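Local atomic coordinates of cytolethal distending toxin protein B (Haemophilus ducreyi, PDB entry 1SR4), a protein that is the DNase I-like subunit of a bacterial genotoxin and probably cleaves DNA of the host cell, leading to cell-cycle arrest. Residues W10-S15 with L40-A45; F135-L140 with G176-A181; Y83-R88 with R103-E108; F5-W10 with V255-D260. One frame throughout, in Å; residues are numbered along the deposited sequence.

Interaction 1: residues W10-S15 with L40-A45; sequences WNLQGS and LMVQEA
With CG anti to the backbone N in N11 (chi1 -179°) and beside the backbone N in E44 (chi1 -64°), the N11 amide and the E44 carboxylate swing to the same side of the paired backbones. There N11 ND2 donates to E44 OE2 at 3.0 Å; the bond lies in the amide plane but meets the carboxylate from above its plane. N11 OD1 is turned back to its own chain, taking the backbone N of Q13 in an Asx turn. Beneath these groups the backbones run parallel: W10 N bonds to M41 O, Q43 N to W10 O, and L12 N to Q43 O at 3.0 Å. The pairing belongs to the beta-alpha-beta unit of strand 7-11, helix 20-31 and strand 39-43, in one sheet of the DNase I-like fold. Past the strand ends G14 N still reaches E44 O at 2.8 Å. Each E44 carboxylate oxygen takes a water proton: OE2 from a water held by Q13 NE2, OE1 from one that also donates to G14 O. On the other side L12 CB packs 3.9 Å from V42 CG1, and W23 and V27 of helix 20-31 cover L12. Q13 OE1 accepts from D251 N.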
loop_
_atom_site.group_PDB
_atom_site.type_symbol
_atom_site.label_atom_id
_atom_site.label_comp_id
_atom_site.label_asym_id
_atom_site.label_seq_id
_atom_site.Cartn_x
_atom_site.Cartn_y
_atom_site.Cartn_z
ATOM N N TRP B 10 -1.557 5.697 -6.405
ATOM C CA TRP B 10 -0.246 5.425 -5.851
ATOM C C TRP B 10 0.789 5.551 -6.960
ATOM O O TRP B 10 0.596 5.022 -8.050
ATOM C CB TRP B 10 -0.152 4.020 -5.240
ATOM C CG TRP B 10 1.163 3.798 -4.527
ATOM C CD1 TRP B 10 1.779 4.664 -3.653
ATOM C CD2 TRP B 10 2.036 2.650 -4.635
ATOM N NE1 TRP B 10 2.974 4.124 -3.217
ATOM C CE2 TRP B 10 3.158 2.898 -3.806
ATOM C CE3 TRP B 10 1.976 1.445 -5.345
ATOM C CZ2 TRP B 10 4.218 1.979 -3.675
ATOM C CZ3 TRP B 10 3.030 0.525 -5.210
ATOM C CH2 TRP B 10 4.134 0.803 -4.383
ATOM N N ASN B 11 1.867 6.285 -6.687
ATOM C CA ASN B 11 2.943 6.411 -7.651
ATOM C C ASN B 11 3.879 5.297 -7.191
ATOM O O ASN B 11 4.482 5.374 -6.122
ATOM C CB ASN B 11 3.656 7.772 -7.554
ATOM C CG ASN B 11 4.760 7.907 -8.586
ATOM O OD1 ASN B 11 5.388 6.911 -8.970
ATOM N ND2 ASN B 11 5.013 9.120 -9.034
ATOM N N LEU B 12 3.966 4.256 -8.001
ATOM C CA LEU B 12 4.765 3.078 -7.716
ATOM C C LEU B 12 6.279 3.260 -7.853
ATOM O O LEU B 12 7.043 2.493 -7.265
ATOM C CB LEU B 12 4.265 1.938 -8.628
ATOM C CG LEU B 12 4.757 0.487 -8.494
ATOM C CD1 LEU B 12 3.577 -0.471 -8.752
ATOM C CD2 LEU B 12 5.913 0.215 -9.504
ATOM N N GLN B 13 6.709 4.269 -8.613
ATOM C CA GLN B 13 8.140 4.531 -8.842
ATOM C C GLN B 13 8.848 3.258 -9.281
ATOM O O GLN B 13 9.865 2.863 -8.708
ATOM C CB GLN B 13 8.818 5.091 -7.577
ATOM C CG GLN B 13 8.287 6.477 -7.160
ATOM C CD GLN B 13 9.157 7.159 -6.123
ATOM O OE1 GLN B 13 9.522 6.567 -5.111
ATOM N NE2 GLN B 13 9.493 8.417 -6.370
ATOM N N GLY B 14 8.334 2.633 -10.326
ATOM C CA GLY B 14 8.933 1.393 -10.789
ATOM C C GLY B 14 10.217 1.570 -11.580
ATOM O O GLY B 14 10.502 2.662 -12.077
ATOM N N SER B 15 11.002 0.499 -11.685
ATOM C CA SER B 15 12.238 0.522 -12.459
ATOM C C SER B 15 12.640 -0.901 -12.803
ATOM O O SER B 15 12.030 -1.869 -12.340
ATOM C CB SER B 15 13.378 1.182 -11.681
ATOM O OG SER B 15 13.696 0.420 -10.533
ATOM N N LEU B 40 -7.988 1.937 -8.925
ATOM C CA LEU B 40 -6.704 2.405 -8.443
ATOM C C LEU B 40 -5.876 2.983 -9.589
ATOM O O LEU B 40 -5.637 2.294 -10.578
ATOM C CB LEU B 40 -5.933 1.236 -7.835
ATOM C CG LEU B 40 -4.447 1.478 -7.546
ATOM C CD1 LEU B 40 -4.295 2.483 -6.403
ATOM C CD2 LEU B 40 -3.782 0.133 -7.189
ATOM N N MET B 41 -5.442 4.232 -9.472
ATOM C CA MET B 41 -4.596 4.806 -10.519
ATOM C C MET B 41 -3.140 4.609 -10.116
ATOM O O MET B 41 -2.781 4.767 -8.940
ATOM C CB MET B 41 -4.866 6.309 -10.749
ATOM C CG MET B 41 -5.841 7.014 -9.810
ATOM S SD MET B 41 -7.595 6.601 -9.982
ATOM C CE MET B 41 -7.616 6.255 -11.802
ATOM N N VAL B 42 -2.304 4.242 -11.087
ATOM C CA VAL B 42 -0.887 4.013 -10.827
ATOM C C VAL B 42 -0.013 4.862 -11.752
ATOM O O VAL B 42 -0.299 4.992 -12.942
ATOM C CB VAL B 42 -0.510 2.526 -11.055
ATOM C CG1 VAL B 42 0.922 2.271 -10.575
ATOM C CG2 VAL B 42 -1.481 1.600 -10.295
ATOM N N GLN B 43 1.044 5.458 -11.205
ATOM C CA GLN B 43 1.967 6.239 -12.024
ATOM C C GLN B 43 3.308 5.518 -11.915
ATOM O O GLN B 43 3.523 4.769 -10.972
ATOM C CB GLN B 43 2.079 7.675 -11.518
ATOM C CG GLN B 43 0.767 8.446 -11.470
ATOM C CD GLN B 43 -0.040 8.135 -10.222
ATOM O OE1 GLN B 43 0.493 8.151 -9.118
ATOM N NE2 GLN B 43 -1.330 7.856 -10.390
ATOM N N GLU B 44 4.192 5.720 -12.882
ATOM C CA GLU B 44 5.496 5.060 -12.885
ATOM C C GLU B 44 5.285 3.563 -12.660
ATOM O O GLU B 44 5.966 2.914 -11.856
ATOM C CB GLU B 44 6.396 5.670 -11.802
ATOM C CG GLU B 44 6.715 7.154 -12.062
ATOM C CD GLU B 44 7.761 7.704 -11.124
ATOM O OE1 GLU B 44 8.813 7.037 -10.959
ATOM O OE2 GLU B 44 7.530 8.797 -10.559
ATOM N N ALA B 45 4.336 3.019 -13.409
ATOM C CA ALA B 45 3.964 1.618 -13.286
ATOM C C ALA B 45 4.996 0.588 -13.715
ATOM O O ALA B 45 4.923 -0.581 -13.298
ATOM C CB ALA B 45 2.651 1.376 -14.043
HETATM O O HOH W 1 9.258 9.864 -9.155
HETATM O O HOH W 2 10.015 5.402 -12.525
#

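Interaction 2: residues F135-L140 with G176-A181; sequences FTVHAL and GDFNRA
V137 and F178 make the apolar, close-packed side of this contact: V137 CG2 sits over one face of the phenyl ring, 4.1 Å from its centroid and displaced toward the rim. Alongside, the backbones pair in parallel, D177 N giving to V137 O at 3.0 Å and A139 N to D177 O at 2.8 Å. G176, which has no side chain, brings its CA within 3.3 Å of V137 O in a CA-H...O contact. The H138-D177 pair is looser: ring and carboxylate lie side by side, their planes 13° apart, yet NE2 and OD2 remain 3.9 Å from each other; D177 OD2 accepts instead from N11 ND2. N179 forms the partly exposed end of the contact, held by one bond from ND2 to A139 O at 2.9 Å, from above the carbonyl plane. The contact thus continues the parallel pairing of strands 132-138 and 171-175 into the loop before helix 182-189, whose L185 touches F178; Y217 of strand 216-221 stacks on that ring, and L150 of helix 147-159 packs on V137.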
loop_
_atom_site.group_PDB
_atom_site.type_symbol
_atom_site.label_atom_id
_atom_site.label_comp_id
_atom_site.label_asym_id
_atom_site.label_seq_id
_atom_site.Cartn_x
_atom_site.Cartn_y
_atom_site.Cartn_z
ATOM N N PHE B 135 -9.655 9.334 -14.443
ATOM C CA PHE B 135 -8.343 9.522 -15.070
ATOM C C PHE B 135 -7.170 9.381 -14.094
ATOM O O PHE B 135 -7.284 9.704 -12.912
ATOM C CB PHE B 135 -8.230 10.932 -15.673
ATOM C CG PHE B 135 -9.130 11.187 -16.849
ATOM C CD1 PHE B 135 -8.666 10.989 -18.148
ATOM C CD2 PHE B 135 -10.428 11.660 -16.661
ATOM C CE1 PHE B 135 -9.483 11.259 -19.245
ATOM C CE2 PHE B 135 -11.258 11.938 -17.741
ATOM C CZ PHE B 135 -10.789 11.740 -19.040
ATOM N N THR B 136 -6.040 8.925 -14.622
ATOM C CA THR B 136 -4.804 8.830 -13.866
ATOM C C THR B 136 -3.873 9.860 -14.537
ATOM O O THR B 136 -3.791 9.921 -15.761
ATOM C CB THR B 136 -4.151 7.397 -13.940
ATOM O OG1 THR B 136 -2.916 7.399 -13.211
ATOM C CG2 THR B 136 -3.844 6.992 -15.380
ATOM N N VAL B 137 -3.204 10.689 -13.743
ATOM C CA VAL B 137 -2.278 11.678 -14.279
ATOM C C VAL B 137 -0.957 11.667 -13.545
ATOM O O VAL B 137 -0.858 11.249 -12.384
ATOM C CB VAL B 137 -2.800 13.132 -14.171
ATOM C CG1 VAL B 137 -4.033 13.304 -15.019
ATOM C CG2 VAL B 137 -3.063 13.482 -12.688
ATOM N N HIS B 138 0.063 12.133 -14.247
ATOM C CA HIS B 138 1.387 12.259 -13.688
ATOM C C HIS B 138 1.946 13.528 -14.317
ATOM O O HIS B 138 2.541 13.486 -15.396
ATOM C CB HIS B 138 2.261 11.048 -14.041
ATOM C CG HIS B 138 3.622 11.101 -13.417
ATOM N ND1 HIS B 138 4.552 10.095 -13.559
ATOM C CD2 HIS B 138 4.209 12.048 -12.648
ATOM C CE1 HIS B 138 5.652 10.418 -12.903
ATOM N NE2 HIS B 138 5.470 11.599 -12.338
ATOM N N ALA B 139 1.737 14.662 -13.651
ATOM C CA ALA B 139 2.201 15.951 -14.172
ATOM C C ALA B 139 3.719 16.090 -14.090
ATOM O O ALA B 139 4.400 15.328 -13.379
ATOM C CB ALA B 139 1.517 17.098 -13.417
ATOM N N LEU B 140 4.246 17.081 -14.802
ATOM C CA LEU B 140 5.682 17.331 -14.841
ATOM C C LEU B 140 6.277 17.638 -13.470
ATOM O O LEU B 140 5.678 18.354 -12.666
ATOM C CB LEU B 140 5.981 18.478 -15.825
ATOM C CG LEU B 140 5.638 18.168 -17.296
ATOM C CD1 LEU B 140 5.515 19.454 -18.125
ATOM C CD2 LEU B 140 6.727 17.259 -17.875
ATOM N N GLY B 176 -4.036 11.528 -9.335
ATOM C CA GLY B 176 -2.661 11.172 -9.590
ATOM C C GLY B 176 -1.641 12.064 -8.933
ATOM O O GLY B 176 -1.918 12.725 -7.939
ATOM N N ASP B 177 -0.451 12.065 -9.516
ATOM C CA ASP B 177 0.682 12.837 -9.021
ATOM C C ASP B 177 0.703 14.169 -9.765
ATOM O O ASP B 177 1.161 14.239 -10.923
ATOM C CB ASP B 177 1.949 12.029 -9.290
ATOM C CG ASP B 177 3.212 12.683 -8.754
ATOM O OD1 ASP B 177 3.203 13.893 -8.412
ATOM O OD2 ASP B 177 4.231 11.953 -8.693
ATOM N N PHE B 178 0.196 15.215 -9.105
ATOM C CA PHE B 178 0.142 16.551 -9.690
ATOM C C PHE B 178 1.446 17.316 -9.556
ATOM O O PHE B 178 1.644 18.337 -10.210
ATOM C CB PHE B 178 -1.003 17.354 -9.066
ATOM C CG PHE B 178 -2.354 16.949 -9.575
ATOM C CD1 PHE B 178 -2.889 17.552 -10.705
ATOM C CD2 PHE B 178 -3.083 15.944 -8.941
ATOM C CE1 PHE B 178 -4.134 17.172 -11.204
ATOM C CE2 PHE B 178 -4.327 15.554 -9.434
ATOM C CZ PHE B 178 -4.853 16.175 -10.570
ATOM N N ASN B 179 2.331 16.827 -8.700
ATOM C CA ASN B 179 3.623 17.457 -8.519
ATOM C C ASN B 179 3.585 18.930 -8.124
ATOM O O ASN B 179 4.463 19.691 -8.503
ATOM C CB ASN B 179 4.486 17.270 -9.781
ATOM C CG ASN B 179 5.398 16.054 -9.678
ATOM O OD1 ASN B 179 6.015 15.844 -8.642
ATOM N ND2 ASN B 179 5.495 15.258 -10.747
ATOM N N ARG B 180 2.574 19.323 -7.360
ATOM C CA ARG B 180 2.456 20.701 -6.870
ATOM C C ARG B 180 1.424 20.662 -5.757
ATOM O O ARG B 180 0.582 19.766 -5.724
ATOM C CB ARG B 180 2.008 21.660 -7.983
ATOM C CG ARG B 180 0.649 21.313 -8.594
ATOM C CD ARG B 180 0.480 21.945 -9.966
ATOM N NE ARG B 180 0.349 23.397 -9.897
ATOM C CZ ARG B 180 0.125 24.161 -10.962
ATOM N NH1 ARG B 180 0.015 23.607 -12.165
ATOM N NH2 ARG B 180 -0.004 25.471 -10.829
ATOM N N ALA B 181 1.490 21.617 -4.839
ATOM C CA ALA B 181 0.562 21.654 -3.726
ATOM C C ALA B 181 -0.869 21.881 -4.192
ATOM O O ALA B 181 -1.114 22.531 -5.208
ATOM C CB ALA B 181 0.978 22.749 -2.752
#

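Interaction 3: residues Y83-R88 with R103-E108; sequences YIYYSR and RRQADE
Y83 opens the contact by laying one face of its ring against Q105. CB of Q105 stands 3.9 Å from the centroid of the Y83 ring, displaced toward the rim, a CH-pi contact. The glutamine chain, with CG anti to its N (chi1 -174°) and extended beyond, runs obliquely across the ring, and its amide plane is only 23° from that of the ring. The edge of Y83 faces the start of the loop, where CD2 comes within 3.7 Å of R103 O. Two residues on, Y85 projects from the same side of strand 81-87 and reaches further along the loop. A106 N donates to Y85 OH at 2.9 Å in a nearly straight bond (175°). The A106 methyl follows it in, CB lying 3.5 Å from CZ of Y85. E68 of strand 67-72 ties the arrangement together, since its OE2 is bonded by both Y85 OH and Q105 NE2. The loop here leads from strand 98-102 of one sheet to strand 108-112 of the other, a crossing between the two layers of the DNase I-like sandwich. Strand 81-87 is flanked by strands 67-72 and 98-102, while I127 of strand 124-129 in the facing sheet packs against both Y85 and A106.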
loop_
_atom_site.group_PDB
_atom_site.type_symbol
_atom_site.label_atom_id
_atom_site.label_comp_id
_atom_site.label_asym_id
_atom_site.label_seq_id
_atom_site.Cartn_x
_atom_site.Cartn_y
_atom_site.Cartn_z
ATOM N N TYR B 83 -9.307 -5.739 -13.858
ATOM C CA TYR B 83 -8.865 -5.360 -15.186
ATOM C C TYR B 83 -7.757 -4.334 -14.982
ATOM O O TYR B 83 -7.753 -3.613 -13.979
ATOM C CB TYR B 83 -10.000 -4.677 -15.956
ATOM C CG TYR B 83 -11.094 -5.600 -16.407
ATOM C CD1 TYR B 83 -10.981 -6.321 -17.603
ATOM C CD2 TYR B 83 -12.250 -5.758 -15.643
ATOM C CE1 TYR B 83 -11.999 -7.172 -18.024
ATOM C CE2 TYR B 83 -13.276 -6.614 -16.054
ATOM C CZ TYR B 83 -13.146 -7.315 -17.235
ATOM O OH TYR B 83 -14.149 -8.182 -17.611
ATOM N N ILE B 84 -6.808 -4.277 -15.906
ATOM C CA ILE B 84 -5.782 -3.245 -15.829
ATOM C C ILE B 84 -5.724 -2.563 -17.190
ATOM O O ILE B 84 -5.571 -3.241 -18.204
ATOM C CB ILE B 84 -4.344 -3.770 -15.552
ATOM C CG1 ILE B 84 -4.289 -4.592 -14.253
ATOM C CG2 ILE B 84 -3.386 -2.550 -15.437
ATOM C CD1 ILE B 84 -2.897 -5.231 -13.962
ATOM N N TYR B 85 -5.856 -1.234 -17.212
ATOM C CA TYR B 85 -5.761 -0.459 -18.459
ATOM C C TYR B 85 -4.371 0.166 -18.365
ATOM O O TYR B 85 -4.073 0.945 -17.461
ATOM C CB TYR B 85 -6.884 0.560 -18.518
ATOM C CG TYR B 85 -8.204 -0.154 -18.643
ATOM C CD1 TYR B 85 -8.634 -0.638 -19.885
ATOM C CD2 TYR B 85 -8.953 -0.481 -17.509
ATOM C CE1 TYR B 85 -9.770 -1.444 -19.992
ATOM C CE2 TYR B 85 -10.095 -1.285 -17.607
ATOM C CZ TYR B 85 -10.493 -1.770 -18.855
ATOM O OH TYR B 85 -11.583 -2.629 -18.958
ATOM N N TYR B 86 -3.524 -0.221 -19.305
ATOM C CA TYR B 86 -2.110 0.139 -19.301
ATOM C C TYR B 86 -1.659 1.003 -20.479
ATOM O O TYR B 86 -1.897 0.667 -21.639
ATOM C CB TYR B 86 -1.354 -1.194 -19.269
ATOM C CG TYR B 86 0.157 -1.177 -19.290
ATOM C CD1 TYR B 86 0.889 -0.524 -18.296
ATOM C CD2 TYR B 86 0.855 -1.943 -20.230
ATOM C CE1 TYR B 86 2.282 -0.643 -18.225
ATOM C CE2 TYR B 86 2.255 -2.070 -20.169
ATOM C CZ TYR B 86 2.957 -1.419 -19.160
ATOM O OH TYR B 86 4.330 -1.564 -19.081
ATOM N N SER B 87 -1.009 2.113 -20.170
ATOM C CA SER B 87 -0.504 3.010 -21.193
ATOM C C SER B 87 1.014 3.006 -21.050
ATOM O O SER B 87 1.566 3.644 -20.158
ATOM C CB SER B 87 -1.066 4.412 -20.984
ATOM O OG SER B 87 -0.462 5.316 -21.889
ATOM N N ARG B 88 1.686 2.262 -21.920
ATOM C CA ARG B 88 3.135 2.152 -21.849
ATOM C C ARG B 88 3.794 3.317 -22.593
ATOM O O ARG B 88 4.307 3.157 -23.699
ATOM C CB ARG B 88 3.565 0.809 -22.438
ATOM C CG ARG B 88 5.028 0.473 -22.260
ATOM C CD ARG B 88 5.366 -0.848 -22.955
ATOM N NE ARG B 88 6.805 -1.097 -22.920
ATOM C CZ ARG B 88 7.686 -0.565 -23.766
ATOM N NH1 ARG B 88 7.282 0.242 -24.740
ATOM N NH2 ARG B 88 8.981 -0.823 -23.621
ATOM N N ARG B 103 -12.085 -3.024 -10.893
ATOM C CA ARG B 103 -12.815 -4.273 -10.669
ATOM C C ARG B 103 -13.757 -4.469 -11.856
ATOM O O ARG B 103 -13.937 -5.581 -12.342
ATOM C CB ARG B 103 -13.681 -4.208 -9.404
ATOM C CG ARG B 103 -13.030 -3.655 -8.162
ATOM C CD ARG B 103 -12.036 -4.602 -7.518
ATOM N NE ARG B 103 -12.344 -6.012 -7.724
ATOM C CZ ARG B 103 -11.724 -7.004 -7.087
ATOM N NH1 ARG B 103 -10.785 -6.734 -6.193
ATOM N NH2 ARG B 103 -12.002 -8.268 -7.388
ATOM N N ARG B 104 -14.356 -3.373 -12.313
ATOM C CA ARG B 104 -15.298 -3.426 -13.413
ATOM C C ARG B 104 -14.683 -3.062 -14.761
ATOM O O ARG B 104 -13.796 -2.224 -14.847
ATOM C CB ARG B 104 -16.482 -2.514 -13.096
ATOM C CG ARG B 104 -17.313 -3.021 -11.932
ATOM C CD ARG B 104 -18.282 -1.973 -11.399
ATOM N NE ARG B 104 -19.330 -1.652 -12.358
ATOM C CZ ARG B 104 -20.285 -0.755 -12.141
ATOM N NH1 ARG B 104 -20.323 -0.089 -10.989
ATOM N NH2 ARG B 104 -21.191 -0.518 -13.082
ATOM N N GLN B 105 -15.156 -3.706 -15.819
ATOM C CA GLN B 105 -14.627 -3.420 -17.144
ATOM C C GLN B 105 -14.964 -1.999 -17.601
ATOM O O GLN B 105 -16.049 -1.501 -17.318
ATOM C CB GLN B 105 -15.185 -4.420 -18.140
ATOM C CG GLN B 105 -14.572 -4.278 -19.498
ATOM C CD GLN B 105 -14.850 -5.473 -20.352
ATOM O OE1 GLN B 105 -15.990 -5.945 -20.423
ATOM N NE2 GLN B 105 -13.815 -5.983 -21.009
ATOM N N ALA B 106 -14.040 -1.338 -18.298
ATOM C CA ALA B 106 -14.311 0.012 -18.785
ATOM C C ALA B 106 -15.269 -0.021 -19.982
ATOM O O ALA B 106 -15.178 -0.901 -20.837
ATOM C CB ALA B 106 -13.009 0.698 -19.192
ATOM N N ASP B 107 -16.202 0.921 -20.045
ATOM C CA ASP B 107 -17.104 0.958 -21.194
ATOM C C ASP B 107 -16.369 1.653 -22.339
ATOM O O ASP B 107 -16.596 1.376 -23.516
ATOM C CB ASP B 107 -18.388 1.732 -20.864
ATOM C CG ASP B 107 -19.289 0.984 -19.890
ATOM O OD1 ASP B 107 -19.563 -0.202 -20.133
ATOM O OD2 ASP B 107 -19.728 1.572 -18.885
ATOM N N GLU B 108 -15.444 2.532 -21.977
ATOM C CA GLU B 108 -14.720 3.307 -22.965
ATOM C C GLU B 108 -13.464 3.900 -22.326
ATOM O O GLU B 108 -13.384 4.028 -21.104
ATOM C CB GLU B 108 -15.673 4.403 -23.450
ATOM C CG GLU B 108 -15.130 5.484 -24.347
ATOM C CD GLU B 108 -16.209 6.514 -24.682
ATOM O OE1 GLU B 108 -17.171 6.663 -23.898
ATOM O OE2 GLU B 108 -16.093 7.187 -25.720
#

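Interaction 4: residues F5-W10 with V255-D260; sequences FKVATW and VSFVRD
V7 and T9 each form a two-bond antiparallel pair, with F257 and V255 respectively, as strands 7-10 and 255-259 run 172° apart in direction with axes 4.5 Å from each other. The first and last strands of the chain are neighbours in one sheet of the DNase I-like sandwich, with 39-43 beyond 7-11 and 235-239 beyond 255-259. F257 N to V7 O is short at 2.7 Å; V7 N returns a bond to F257 O, and T9 and V255 exchange another two. Between them A8 and S256 form the non-hydrogen-bonded pair, on the opposite face from V7, T9, V255 and F257. On that inner face, toward M173 and V175 of strand 171-175, T9 and V255 lie side by side, CG2 of T9 3.8 Å from CB of V255. F257, with CG beside its own N (chi1 -53°), turns the edge of its ring to the neighbouring strand, CD2 3.5 Å from V7 O and T9 CG2 near the ring plane. T9 OG1 bonds to Q43. Past the paired region a water donates to F5 O at 2.6 Å and accepts from R259 N.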
loop_
_atom_site.group_PDB
_atom_site.type_symbol
_atom_site.label_atom_id
_atom_site.label_comp_id
_atom_site.label_asym_id
_atom_site.label_seq_id
_atom_site.Cartn_x
_atom_site.Cartn_y
_atom_site.Cartn_z
ATOM N N PHE B 5 -17.917 4.914 -5.598
ATOM C CA PHE B 5 -16.639 4.210 -5.745
ATOM C C PHE B 5 -15.574 4.534 -4.712
ATOM O O PHE B 5 -15.508 5.650 -4.199
ATOM C CB PHE B 5 -15.998 4.525 -7.108
ATOM C CG PHE B 5 -16.775 4.054 -8.291
ATOM C CD1 PHE B 5 -16.389 2.907 -8.979
ATOM C CD2 PHE B 5 -17.867 4.777 -8.758
ATOM C CE1 PHE B 5 -17.080 2.492 -10.125
ATOM C CE2 PHE B 5 -18.559 4.366 -9.899
ATOM C CZ PHE B 5 -18.167 3.230 -10.578
ATOM N N LYS B 6 -14.728 3.542 -4.433
ATOM C CA LYS B 6 -13.574 3.727 -3.570
ATOM C C LYS B 6 -12.471 3.875 -4.612
ATOM O O LYS B 6 -12.139 2.927 -5.334
ATOM C CB LYS B 6 -13.320 2.492 -2.699
ATOM C CG LYS B 6 -14.343 2.301 -1.582
ATOM C CD LYS B 6 -13.899 1.205 -0.617
ATOM C CE LYS B 6 -14.681 1.259 0.687
ATOM N NZ LYS B 6 -16.145 1.055 0.461
ATOM N N VAL B 7 -11.926 5.078 -4.709
ATOM C CA VAL B 7 -10.888 5.380 -5.686
ATOM C C VAL B 7 -9.582 5.618 -4.946
ATOM O O VAL B 7 -9.599 6.148 -3.846
ATOM C CB VAL B 7 -11.255 6.649 -6.483
ATOM C CG1 VAL B 7 -10.132 6.987 -7.505
ATOM C CG2 VAL B 7 -12.602 6.438 -7.198
ATOM N N ALA B 8 -8.462 5.196 -5.532
ATOM C CA ALA B 8 -7.159 5.398 -4.893
ATOM C C ALA B 8 -6.114 5.665 -5.949
ATOM O O ALA B 8 -6.331 5.439 -7.141
ATOM C CB ALA B 8 -6.745 4.157 -4.060
ATOM N N THR B 9 -4.966 6.130 -5.495
ATOM C CA THR B 9 -3.865 6.417 -6.395
ATOM C C THR B 9 -2.571 6.114 -5.655
ATOM O O THR B 9 -2.504 6.238 -4.428
ATOM C CB THR B 9 -3.854 7.920 -6.806
ATOM O OG1 THR B 9 -2.814 8.161 -7.763
ATOM C CG2 THR B 9 -3.594 8.809 -5.570
ATOM N N TRP B 10 -1.557 5.697 -6.405
ATOM C CA TRP B 10 -0.246 5.425 -5.851
ATOM C C TRP B 10 0.789 5.551 -6.960
ATOM O O TRP B 10 0.596 5.022 -8.050
ATOM C CB TRP B 10 -0.152 4.020 -5.240
ATOM C CG TRP B 10 1.163 3.798 -4.527
ATOM C CD1 TRP B 10 1.779 4.664 -3.653
ATOM C CD2 TRP B 10 2.036 2.650 -4.635
ATOM N NE1 TRP B 10 2.974 4.124 -3.217
ATOM C CE2 TRP B 10 3.158 2.898 -3.806
ATOM C CE3 TRP B 10 1.976 1.445 -5.345
ATOM C CZ2 TRP B 10 4.218 1.979 -3.675
ATOM C CZ3 TRP B 10 3.030 0.525 -5.210
ATOM C CH2 TRP B 10 4.134 0.803 -4.383
ATOM N N VAL B 255 -3.123 7.204 -1.714
ATOM C CA VAL B 255 -4.169 8.112 -1.249
ATOM C C VAL B 255 -5.521 7.587 -1.726
ATOM O O VAL B 255 -5.641 7.179 -2.877
ATOM C CB VAL B 255 -3.945 9.513 -1.842
ATOM C CG1 VAL B 255 -5.071 10.468 -1.390
ATOM C CG2 VAL B 255 -2.570 10.038 -1.400
ATOM N N SER B 256 -6.526 7.582 -0.852
ATOM C CA SER B 256 -7.839 7.090 -1.247
ATOM C C SER B 256 -8.865 8.220 -1.216
ATOM O O SER B 256 -8.660 9.241 -0.555
ATOM C CB SER B 256 -8.275 5.957 -0.314
ATOM O OG SER B 256 -8.348 6.463 1.005
ATOM N N PHE B 257 -9.958 8.033 -1.950
ATOM C CA PHE B 257 -11.025 9.021 -2.050
ATOM C C PHE B 257 -12.287 8.187 -1.844
ATOM O O PHE B 257 -12.648 7.381 -2.692
ATOM C CB PHE B 257 -10.981 9.673 -3.442
ATOM C CG PHE B 257 -9.623 10.234 -3.788
ATOM C CD1 PHE B 257 -9.255 11.516 -3.388
ATOM C CD2 PHE B 257 -8.670 9.428 -4.406
ATOM C CE1 PHE B 257 -7.951 11.984 -3.589
ATOM C CE2 PHE B 257 -7.360 9.886 -4.615
ATOM C CZ PHE B 257 -6.997 11.154 -4.209
ATOM N N VAL B 258 -12.930 8.385 -0.693
ATOM C CA VAL B 258 -14.096 7.607 -0.278
ATOM C C VAL B 258 -15.198 8.508 0.285
ATOM O O VAL B 258 -14.909 9.525 0.912
ATOM C CB VAL B 258 -13.664 6.593 0.819
ATOM C CG1 VAL B 258 -14.802 5.660 1.187
ATOM C CG2 VAL B 258 -12.459 5.780 0.326
ATOM N N ARG B 259 -16.456 8.122 0.069
ATOM C CA ARG B 259 -17.603 8.886 0.568
ATOM C C ARG B 259 -17.521 9.073 2.089
ATOM O O ARG B 259 -17.171 8.134 2.809
ATOM C CB ARG B 259 -18.890 8.137 0.222
ATOM C CG ARG B 259 -20.183 8.870 0.537
ATOM C CD ARG B 259 -21.360 8.034 0.068
ATOM N NE ARG B 259 -21.456 6.799 0.843
ATOM C CZ ARG B 259 -21.736 5.605 0.327
ATOM N NH1 ARG B 259 -21.948 5.471 -0.979
ATOM N NH2 ARG B 259 -21.816 4.541 1.120
ATOM N N ASP B 260 -17.836 10.269 2.580
ATOM C CA ASP B 260 -17.803 10.507 4.021
ATOM C C ASP B 260 -18.817 9.564 4.670
ATOM O O ASP B 260 -19.889 9.315 4.118
ATOM C CB ASP B 260 -18.200 11.948 4.377
ATOM C CG ASP B 260 -17.261 12.987 3.786
ATOM O OD1 ASP B 260 -16.040 12.756 3.778
ATOM O OD2 ASP B 260 -17.745 14.051 3.345
HETATM O O HOH W 3 -14.805 8.356 -4.469
HETATM O O HOH W 4 -16.783 5.868 -1.922
#

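How the interactions relate
Interactions 1 and 4 share strand 7-11, pairing it in parallel with strand 39-43 and antiparallel with strand 255-259, and M41 N bonds to A8 O where the two meet. Interaction 2 belongs to the facing sheet, and interactions 1 and 2 meet between the layers. These three are buried, but they differ in chemistry: interaction 4 is mostly backbone pairing with apolar side chains, whereas interactions 1 and 2 add amide and carboxylate groups at strand ends. Interaction 3, partly exposed and about 15 Å from interaction 1 between centres, uses tyrosine rings and a single hydrogen bond to hold a loop that passes between sheets.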